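Local coordinates for protein arginyl-tRNA synthetase, putative (PDB 5JLD) that probably attaches L-arginine to tRNA(Arg) at the expense of ATP, as a class I aminoacyl-tRNA synthetase with a DALR anticodon-binding domain, at residues 477-482 against 544-549; 484-489 against 572-577; 510-515 against 565-570. All blocks are in the same frame, centred on the assembly; numbering follows the deposited sequence.

Interaction 1: 477-482 against 544-549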
loop_
_atom_site.group_PDB
_atom_site.type_symbol
_atom_site.label_atom_id
_atom_site.label_comp_id
_atom_site.label_asym_id
_atom_site.label_seq_id
_atom_site.Cartn_x
_atom_site.Cartn_y
_atom_site.Cartn_z
ATOM N N ILE A 477 -11.905 -6.548 12.918
ATOM C CA ILE A 477 -12.268 -7.060 14.235
ATOM C C ILE A 477 -11.988 -8.569 14.352
ATOM O O ILE A 477 -11.416 -9.045 15.340
ATOM C CB ILE A 477 -13.763 -6.798 14.525
ATOM C CG1 ILE A 477 -14.089 -5.301 14.387
ATOM C CG2 ILE A 477 -14.172 -7.379 15.876
ATOM C CD1 ILE A 477 -13.221 -4.377 15.245
ATOM N N TYR A 478 -12.399 -9.309 13.326
ATOM C CA TYR A 478 -12.131 -10.735 13.233
ATOM C C TYR A 478 -10.630 -11.009 13.304
ATOM O O TYR A 478 -10.174 -11.855 14.083
ATOM C CB TYR A 478 -12.716 -11.288 11.936
ATOM C CG TYR A 478 -12.120 -12.606 11.491
ATOM C CD1 TYR A 478 -12.563 -13.813 12.025
ATOM C CD2 TYR A 478 -11.135 -12.641 10.515
ATOM C CE1 TYR A 478 -12.022 -15.024 11.609
ATOM C CE2 TYR A 478 -10.592 -13.832 10.093
ATOM C CZ TYR A 478 -11.037 -15.023 10.640
ATOM O OH TYR A 478 -10.482 -16.203 10.205
ATOM N N ILE A 479 -9.866 -10.277 12.497
ATOM C CA ILE A 479 -8.425 -10.475 12.425
ATOM C C ILE A 479 -7.820 -10.247 13.809
ATOM O O ILE A 479 -6.986 -11.031 14.302
ATOM C CB ILE A 479 -7.776 -9.523 11.416
ATOM C CG1 ILE A 479 -8.432 -9.657 10.037
ATOM C CG2 ILE A 479 -6.260 -9.774 11.344
ATOM C CD1 ILE A 479 -8.043 -10.902 9.264
ATOM N N ILE A 480 -8.291 -9.182 14.446
ATOM C CA ILE A 480 -7.792 -8.801 15.754
ATOM C C ILE A 480 -8.065 -9.895 16.778
ATOM O O ILE A 480 -7.169 -10.275 17.550
ATOM C CB ILE A 480 -8.406 -7.457 16.183
ATOM C CG1 ILE A 480 -7.824 -6.341 15.305
ATOM C CG2 ILE A 480 -8.121 -7.153 17.647
ATOM C CD1 ILE A 480 -8.514 -5.026 15.473
ATOM N N TYR A 481 -9.277 -10.442 16.764
ATOM C CA TYR A 481 -9.593 -11.477 17.741
ATOM C C TYR A 481 -8.824 -12.762 17.463
ATOM O O TYR A 481 -8.461 -13.480 18.397
ATOM C CB TYR A 481 -11.101 -11.730 17.796
ATOM C CG TYR A 481 -11.744 -10.803 18.793
ATOM C CD1 TYR A 481 -12.068 -9.504 18.440
ATOM C CD2 TYR A 481 -11.968 -11.205 20.106
ATOM C CE1 TYR A 481 -12.628 -8.632 19.355
ATOM C CE2 TYR A 481 -12.538 -10.345 21.030
ATOM C CZ TYR A 481 -12.867 -9.054 20.645
ATOM O OH TYR A 481 -13.428 -8.174 21.543
ATOM N N GLY A 482 -8.541 -13.027 16.191
ATOM C CA GLY A 482 -7.689 -14.149 15.840
ATOM C C GLY A 482 -6.329 -13.989 16.490
ATOM O O GLY A 482 -5.786 -14.918 17.129
ATOM N N ASP A 544 -5.857 -15.123 4.800
ATOM C CA ASP A 544 -5.678 -16.540 4.526
ATOM C C ASP A 544 -4.814 -17.088 5.637
ATOM O O ASP A 544 -5.076 -18.194 6.128
ATOM C CB ASP A 544 -5.092 -16.781 3.136
ATOM C CG ASP A 544 -6.055 -16.351 2.027
ATOM O OD1 ASP A 544 -7.262 -16.133 2.325
ATOM O OD2 ASP A 544 -5.626 -16.228 0.862
ATOM N N LEU A 545 -3.878 -16.263 6.128
ATOM C CA LEU A 545 -2.992 -16.738 7.176
ATOM C C LEU A 545 -3.843 -17.194 8.356
ATOM O O LEU A 545 -3.652 -18.295 8.901
ATOM C CB LEU A 545 -2.005 -15.668 7.597
ATOM C CG LEU A 545 -1.123 -16.034 8.789
ATOM C CD1 LEU A 545 -0.320 -17.294 8.496
ATOM C CD2 LEU A 545 -0.195 -14.858 9.125
ATOM N N THR A 546 -4.847 -16.393 8.687
ATOM C CA THR A 546 -5.637 -16.705 9.857
ATOM C C THR A 546 -6.389 -18.007 9.600
ATOM O O THR A 546 -6.350 -18.910 10.439
ATOM C CB THR A 546 -6.598 -15.535 10.245
ATOM O OG1 THR A 546 -7.715 -15.482 9.352
ATOM C CG2 THR A 546 -5.847 -14.196 10.214
ATOM N N THR A 547 -6.990 -18.171 8.423
ATOM C CA THR A 547 -7.858 -19.349 8.260
ATOM C C THR A 547 -7.009 -20.606 8.192
ATOM O O THR A 547 -7.318 -21.628 8.832
ATOM C CB THR A 547 -8.741 -19.261 7.017
ATOM O OG1 THR A 547 -7.911 -19.161 5.858
ATOM C CG2 THR A 547 -9.689 -18.044 7.098
ATOM N N THR A 548 -5.924 -20.521 7.430
ATOM C CA THR A 548 -4.984 -21.619 7.370
ATOM C C THR A 548 -4.610 -21.987 8.797
ATOM O O THR A 548 -4.660 -23.177 9.166
ATOM C CB THR A 548 -3.742 -21.261 6.556
ATOM O OG1 THR A 548 -4.148 -20.920 5.228
ATOM C CG2 THR A 548 -2.774 -22.444 6.498
ATOM N N PHE A 549 -4.347 -20.965 9.623
ATOM C CA PHE A 549 -3.904 -21.237 10.981
ATOM C C PHE A 549 -5.007 -21.992 11.701
ATOM O O PHE A 549 -4.764 -23.005 12.368
ATOM C CB PHE A 549 -3.545 -19.963 11.768
ATOM C CG PHE A 549 -3.234 -20.239 13.214
ATOM C CD1 PHE A 549 -1.949 -20.615 13.601
ATOM C CD2 PHE A 549 -4.239 -20.201 14.178
ATOM C CE1 PHE A 549 -1.662 -20.916 14.928
ATOM C CE2 PHE A 549 -3.963 -20.504 15.505
ATOM C CZ PHE A 549 -2.669 -20.863 15.882
#
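The ring of Tyr478 meets Thr546 at its edge: OG1 of Thr546 lies near the ring plane, 3.4 Å from Tyr478 CE2, while the ring of Tyr543 meets that of Tyr478 with the two planes at about 45°. At the same edge Tyr478 OH donates a hydrogen bond of 3.0 Å to Thr546 OG1. That oxygen is also hydrogen-bonded to the carbonyl O of Tyr543, one turn back on its own helix, so the threonine hydroxyl links the phenol to the helix backbone. With CG anti to the backbone N (chi1 160°), the tyrosine side chain extends across the gap although its CB is not aimed at the other helix. Thr547 CG2 flanks the phenol oxygen, 3.7 Å from Tyr478 OH. The methyl branch of Thr546 serves the apolar half of the contact, with CG2 4.1 Å from Ile479 CD1, the two side chains meeting nearly at right angles. The helical segments pass 10.6 Å apart at 48°, a gap spanned chiefly by the tyrosine. Thr546 also touches Leu578 of helix 564-584, and Ile479 reaches Met587, which places this pairing of helices 476-492 and 536-556 within the helical bundle of the anticodon-binding domain, beside the C-terminal helix.

Interaction 2: 484-489 against 572-577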
loop_
_atom_site.group_PDB
_atom_site.type_symbol
_atom_site.label_atom_id
_atom_site.label_comp_id
_atom_site.label_asym_id
_atom_site.label_seq_id
_atom_site.Cartn_x
_atom_site.Cartn_y
_atom_site.Cartn_z
ATOM N N SER A 484 -5.487 -12.110 19.130
ATOM C CA SER A 484 -5.560 -12.246 20.585
ATOM C C SER A 484 -5.721 -13.715 21.008
ATOM O O SER A 484 -5.226 -14.119 22.060
ATOM C CB SER A 484 -6.703 -11.405 21.161
ATOM O OG SER A 484 -7.953 -11.801 20.630
ATOM N N ARG A 485 -6.413 -14.515 20.201
ATOM C CA ARG A 485 -6.520 -15.950 20.500
ATOM C C ARG A 485 -5.139 -16.617 20.437
ATOM O O ARG A 485 -4.725 -17.372 21.357
ATOM C CB ARG A 485 -7.483 -16.640 19.533
ATOM C CG ARG A 485 -8.963 -16.391 19.815
ATOM C CD ARG A 485 -9.850 -17.068 18.767
ATOM N N ILE A 486 -4.419 -16.329 19.354
ATOM C CA ILE A 486 -3.084 -16.898 19.209
ATOM C C ILE A 486 -2.188 -16.482 20.387
ATOM O O ILE A 486 -1.394 -17.295 20.869
ATOM C CB ILE A 486 -2.439 -16.492 17.878
ATOM C CG1 ILE A 486 -3.330 -16.918 16.720
ATOM C CG2 ILE A 486 -1.072 -17.148 17.710
ATOM C CD1 ILE A 486 -2.742 -16.621 15.376
ATOM N N CYS A 487 -2.327 -15.244 20.875
ATOM C CA CYS A 487 -1.549 -14.828 22.058
ATOM C C CYS A 487 -1.996 -15.568 23.333
ATOM O O CYS A 487 -1.189 -15.898 24.228
ATOM C CB CYS A 487 -1.647 -13.311 22.269
ATOM S SG CYS A 487 -0.901 -12.294 20.926
ATOM N N SER A 488 -3.299 -15.805 23.411
ATOM C CA SER A 488 -3.896 -16.551 24.505
ATOM C C SER A 488 -3.256 -17.933 24.620
ATOM O O SER A 488 -2.975 -18.403 25.730
ATOM C CB SER A 488 -5.409 -16.663 24.299
ATOM O OG SER A 488 -5.927 -17.863 24.831
ATOM N N ILE A 489 -3.009 -18.578 23.481
ATOM C CA ILE A 489 -2.289 -19.861 23.527
ATOM C C ILE A 489 -0.973 -19.763 24.313
ATOM O O ILE A 489 -0.695 -20.586 25.184
ATOM C CB ILE A 489 -1.967 -20.391 22.127
ATOM C CG1 ILE A 489 -3.251 -20.565 21.319
ATOM C CG2 ILE A 489 -1.208 -21.724 22.228
ATOM C CD1 ILE A 489 -3.005 -20.832 19.856
ATOM N N SER A 572 4.139 -19.469 17.293
ATOM C CA SER A 572 4.973 -18.283 17.512
ATOM C C SER A 572 5.281 -17.563 16.205
ATOM O O SER A 572 5.114 -16.327 16.079
ATOM C CB SER A 572 6.275 -18.692 18.211
ATOM O OG SER A 572 6.965 -17.589 18.756
ATOM N N ILE A 573 5.728 -18.338 15.223
ATOM C CA ILE A 573 5.940 -17.771 13.899
ATOM C C ILE A 573 4.661 -17.135 13.365
ATOM O O ILE A 573 4.683 -15.992 12.891
ATOM C CB ILE A 573 6.430 -18.825 12.909
ATOM C CG1 ILE A 573 7.753 -19.425 13.406
ATOM C CG2 ILE A 573 6.566 -18.202 11.521
ATOM C CD1 ILE A 573 8.297 -20.568 12.535
ATOM N N THR A 574 3.544 -17.863 13.468
ATOM C CA THR A 574 2.281 -17.343 12.957
ATOM C C THR A 574 1.888 -16.032 13.632
ATOM O O THR A 574 1.457 -15.108 12.965
ATOM C CB THR A 574 1.139 -18.343 13.130
ATOM O OG1 THR A 574 1.447 -19.538 12.400
ATOM C CG2 THR A 574 -0.184 -17.747 12.608
ATOM N N LYS A 575 2.042 -15.970 14.954
ATOM C CA LYS A 575 1.807 -14.747 15.717
ATOM C C LYS A 575 2.654 -13.590 15.198
ATOM O O LYS A 575 2.114 -12.544 14.839
ATOM C CB LYS A 575 2.101 -14.970 17.200
ATOM C CG LYS A 575 1.837 -13.753 18.075
ATOM C CD LYS A 575 1.697 -14.173 19.530
ATOM C CE LYS A 575 2.975 -13.958 20.314
ATOM N NZ LYS A 575 3.052 -12.562 20.823
ATOM N N SER A 576 3.973 -13.779 15.157
ATOM C CA SER A 576 4.852 -12.746 14.606
ATOM C C SER A 576 4.367 -12.225 13.243
ATOM O O SER A 576 4.280 -11.003 13.012
ATOM C CB SER A 576 6.287 -13.266 14.463
ATOM O OG SER A 576 6.941 -13.327 15.714
ATOM N N LEU A 577 4.051 -13.158 12.346
ATOM C CA LEU A 577 3.682 -12.794 10.987
ATOM C C LEU A 577 2.347 -12.037 10.955
ATOM O O LEU A 577 2.182 -11.068 10.214
ATOM C CB LEU A 577 3.614 -14.041 10.101
ATOM C CG LEU A 577 3.358 -13.844 8.606
ATOM C CD1 LEU A 577 4.370 -12.828 8.006
ATOM C CD2 LEU A 577 3.421 -15.197 7.873
#
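Thr574 and Lys575 face Ile486 and Cys487 where two helices of the DALR anticodon-binding domain, an all-helical bundle, run roughly antiparallel. Their local axes pass 9.9 Å apart with 145° between the chain directions, and the backbones come nearest at Ile486 and Lys575. Following 572-577 along the sequence, Thr574 comes first. It divides its branches: OG1 is hydrogen-bonded to the carbonyl O of Leu570 in its own helix, and methyl CG2 meets Ile486 CD1 at 3.9 Å, the two side chains crossing nearly perpendicularly. Phe549 packs a third helix, 536-556, against this methyl-to-methyl contact. At Lys575 the side chain runs past that of Ile486 in the opposite direction, bringing CB to 3.9 Å from Ile486 CG2. The two branches of one isoleucine thus rest on two successive residues: CD1 on the threonine, CG2 on the lysine. Beyond CG the lysine departs from an extended form, with chi3 at 99° and a second bend at chi4, and the aliphatic chain folds against Cys487 so that its methylene portion supplies the packing surface. The thiol sulfur settles beside this bend, with Cys487 SG 3.5 Å from Lys575 CD and 4.0 Å from Lys575 NZ.

Interaction 3: 510-515 against 565-570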
loop_
_atom_site.group_PDB
_atom_site.type_symbol
_atom_site.label_atom_id
_atom_site.label_comp_id
_atom_site.label_asym_id
_atom_site.label_seq_id
_atom_site.Cartn_x
_atom_site.Cartn_y
_atom_site.Cartn_z
ATOM N N ILE A 510 -0.677 -32.492 6.784
ATOM C CA ILE A 510 -0.915 -31.654 5.623
ATOM C C ILE A 510 -1.213 -30.205 6.051
ATOM O O ILE A 510 -0.947 -29.262 5.300
ATOM C CB ILE A 510 -2.069 -32.201 4.765
ATOM C CG1 ILE A 510 -2.164 -31.434 3.441
ATOM C CG2 ILE A 510 -3.385 -32.135 5.538
ATOM C CD1 ILE A 510 -0.855 -31.389 2.671
ATOM N N TYR A 511 -1.717 -30.029 7.271
ATOM C CA TYR A 511 -2.110 -28.708 7.752
ATOM C C TYR A 511 -0.901 -27.893 8.196
ATOM O O TYR A 511 -0.868 -26.665 8.036
ATOM C CB TYR A 511 -3.123 -28.833 8.893
ATOM C CG TYR A 511 -4.360 -29.593 8.490
ATOM C CD1 TYR A 511 -5.279 -29.046 7.601
ATOM C CD2 TYR A 511 -4.601 -30.876 8.979
ATOM C CE1 TYR A 511 -6.410 -29.751 7.218
ATOM C CE2 TYR A 511 -5.726 -31.585 8.598
ATOM C CZ TYR A 511 -6.624 -31.021 7.716
ATOM O OH TYR A 511 -7.747 -31.728 7.348
ATOM N N GLU A 512 0.088 -28.588 8.748
ATOM C CA GLU A 512 1.337 -27.960 9.168
ATOM C C GLU A 512 2.169 -27.606 7.950
ATOM O O GLU A 512 2.770 -26.536 7.895
ATOM C CB GLU A 512 2.112 -28.884 10.105
ATOM C CG GLU A 512 1.600 -28.856 11.532
ATOM C CD GLU A 512 1.776 -30.188 12.228
ATOM O OE1 GLU A 512 2.663 -30.306 13.094
ATOM O OE2 GLU A 512 1.021 -31.120 11.897
ATOM N N ILE A 513 2.178 -28.513 6.975
ATOM C CA ILE A 513 2.751 -28.247 5.660
ATOM C C ILE A 513 2.121 -27.000 5.056
ATOM O O ILE A 513 2.825 -26.088 4.638
ATOM C CB ILE A 513 2.548 -29.434 4.679
ATOM C CG1 ILE A 513 3.421 -30.622 5.075
ATOM C CG2 ILE A 513 2.899 -29.014 3.259
ATOM C CD1 ILE A 513 4.913 -30.323 5.009
ATOM N N ASN A 514 0.792 -26.966 5.022
ATOM C CA ASN A 514 0.071 -25.846 4.403
ATOM C C ASN A 514 0.306 -24.492 5.100
ATOM O O ASN A 514 0.469 -23.442 4.436
ATOM C CB ASN A 514 -1.426 -26.149 4.371
ATOM C CG ASN A 514 -1.809 -27.083 3.240
ATOM O OD1 ASN A 514 -0.951 -27.548 2.494
ATOM N ND2 ASN A 514 -3.104 -27.366 3.113
ATOM N N LEU A 515 0.320 -24.526 6.433
ATOM C CA LEU A 515 0.640 -23.338 7.209
ATOM C C LEU A 515 2.064 -22.860 6.894
ATOM O O LEU A 515 2.285 -21.677 6.614
ATOM C CB LEU A 515 0.463 -23.615 8.709
ATOM C CG LEU A 515 0.809 -22.434 9.627
ATOM C CD1 LEU A 515 0.042 -21.201 9.164
ATOM C CD2 LEU A 515 0.490 -22.731 11.071
ATOM N N LYS A 565 5.918 -29.152 21.129
ATOM C CA LYS A 565 6.860 -28.031 21.035
ATOM C C LYS A 565 6.929 -27.440 19.613
ATOM O O LYS A 565 6.827 -26.221 19.436
ATOM C CB LYS A 565 8.237 -28.466 21.520
ATOM C CG LYS A 565 8.289 -28.693 23.040
ATOM C CD LYS A 565 9.649 -29.202 23.488
ATOM C CE LYS A 565 9.801 -29.137 24.996
ATOM N NZ LYS A 565 11.208 -29.390 25.438
ATOM N N SER A 566 7.060 -28.298 18.603
ATOM C CA SER A 566 7.010 -27.852 17.207
ATOM C C SER A 566 5.723 -27.080 16.889
ATOM O O SER A 566 5.770 -26.032 16.241
ATOM C CB SER A 566 7.134 -29.033 16.246
ATOM O OG SER A 566 7.021 -28.592 14.902
ATOM N N ARG A 567 4.580 -27.578 17.358
ATOM C CA ARG A 567 3.326 -26.845 17.153
ATOM C C ARG A 567 3.372 -25.450 17.793
ATOM O O ARG A 567 2.909 -24.487 17.207
ATOM C CB ARG A 567 2.132 -27.628 17.695
ATOM C CG ARG A 567 1.821 -28.877 16.860
ATOM C CD ARG A 567 0.415 -29.401 17.076
ATOM N NE ARG A 567 0.239 -30.036 18.379
ATOM C CZ ARG A 567 0.663 -31.258 18.711
ATOM N NH1 ARG A 567 1.339 -32.019 17.848
ATOM N NH2 ARG A 567 0.423 -31.714 19.931
ATOM N N LEU A 568 3.934 -25.356 18.992
ATOM C CA LEU A 568 4.043 -24.079 19.682
ATOM C C LEU A 568 4.917 -23.112 18.886
ATOM O O LEU A 568 4.608 -21.924 18.760
ATOM C CB LEU A 568 4.613 -24.278 21.084
ATOM C CG LEU A 568 4.148 -23.242 22.104
ATOM C CD1 LEU A 568 2.648 -23.400 22.364
ATOM C CD2 LEU A 568 4.946 -23.370 23.398
ATOM N N LEU A 569 6.005 -23.643 18.343
ATOM C CA LEU A 569 6.889 -22.883 17.471
ATOM C C LEU A 569 6.127 -22.339 16.264
ATOM O O LEU A 569 6.276 -21.155 15.887
ATOM C CB LEU A 569 8.061 -23.759 17.020
ATOM C CG LEU A 569 9.471 -23.180 17.151
ATOM C CD1 LEU A 569 9.665 -22.508 18.500
ATOM C CD2 LEU A 569 10.505 -24.270 16.939
ATOM N N LEU A 570 5.305 -23.198 15.664
ATOM C CA LEU A 570 4.460 -22.766 14.548
ATOM C C LEU A 570 3.529 -21.637 14.980
ATOM O O LEU A 570 3.290 -20.684 14.229
ATOM C CB LEU A 570 3.632 -23.932 13.997
ATOM C CG LEU A 570 4.154 -24.528 12.691
ATOM C CD1 LEU A 570 3.397 -25.792 12.326
ATOM C CD2 LEU A 570 4.080 -23.504 11.568
HETATM O O HOH W 1 1.992 -32.082 15.277
#
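Leu570 spreads its two methyl groups over Glu512 and Leu515, joining the start of helix 510-520 to helix 564-584 within the DALR anticodon-binding domain. CD1 of Leu570 lies 3.6 Å from Glu512 CG, and the side chains cross at about a right angle, so the leucine packs on the methylene part of the acid. In Leu515 a chi1 of 179° carries CG away from the backbone N, and its methyl end meets that of Leu570 tip to tip, with Leu515 CD2 3.7 Å from Leu570 CD2. Phe552 of helix 536-556 touches both Glu512 and Leu515. A bend at chi2 (148°) takes the Glu512 chain out of full extension, with OE1 on the side of Arg567; OE2 makes weak hydrogen bonds with Ser509 N and Thr508 OG1. The carboxylate and guanidinium planes lie 77° apart, with Glu512 OE1 5.2 Å from Arg567 NH1, too far for a salt bridge. A water fills the step, donating to Glu512 OE1 at 2.9 Å and accepting from Arg567 NH1 at 2.7 Å. Arg567 NH2 is hydrogen-bonded to Asn560 O, which helps fix the group. The water thus links a buried carboxylate to an opposite charge, probably easing the cost of its burial.

The three contacts illustrate how an all-helical domain is closed by contacts distant in sequence. All lie in the DALR anticodon-binding region, on one side of the chain's centre, with centres about 10 Å (interactions 1 and 2), 12 Å (2 and 3) and 16 Å (1 and 3) apart. Interactions 1 and 2 share helix 476-492, while 2 and 3 share helix 564-584. Along the chain, interaction 3 is nested within the loop closed by interaction 2, whereas interaction 1 alternates with both. Phe549 joins interactions 1 and 2 by packing on Thr574 and Ile486, and Leu515 of interaction 3 touches Thr548, Phe549 and Thr574. The four helices thus pack as a single bundle, consistent with the anticodon-binding module of a class I synthetase.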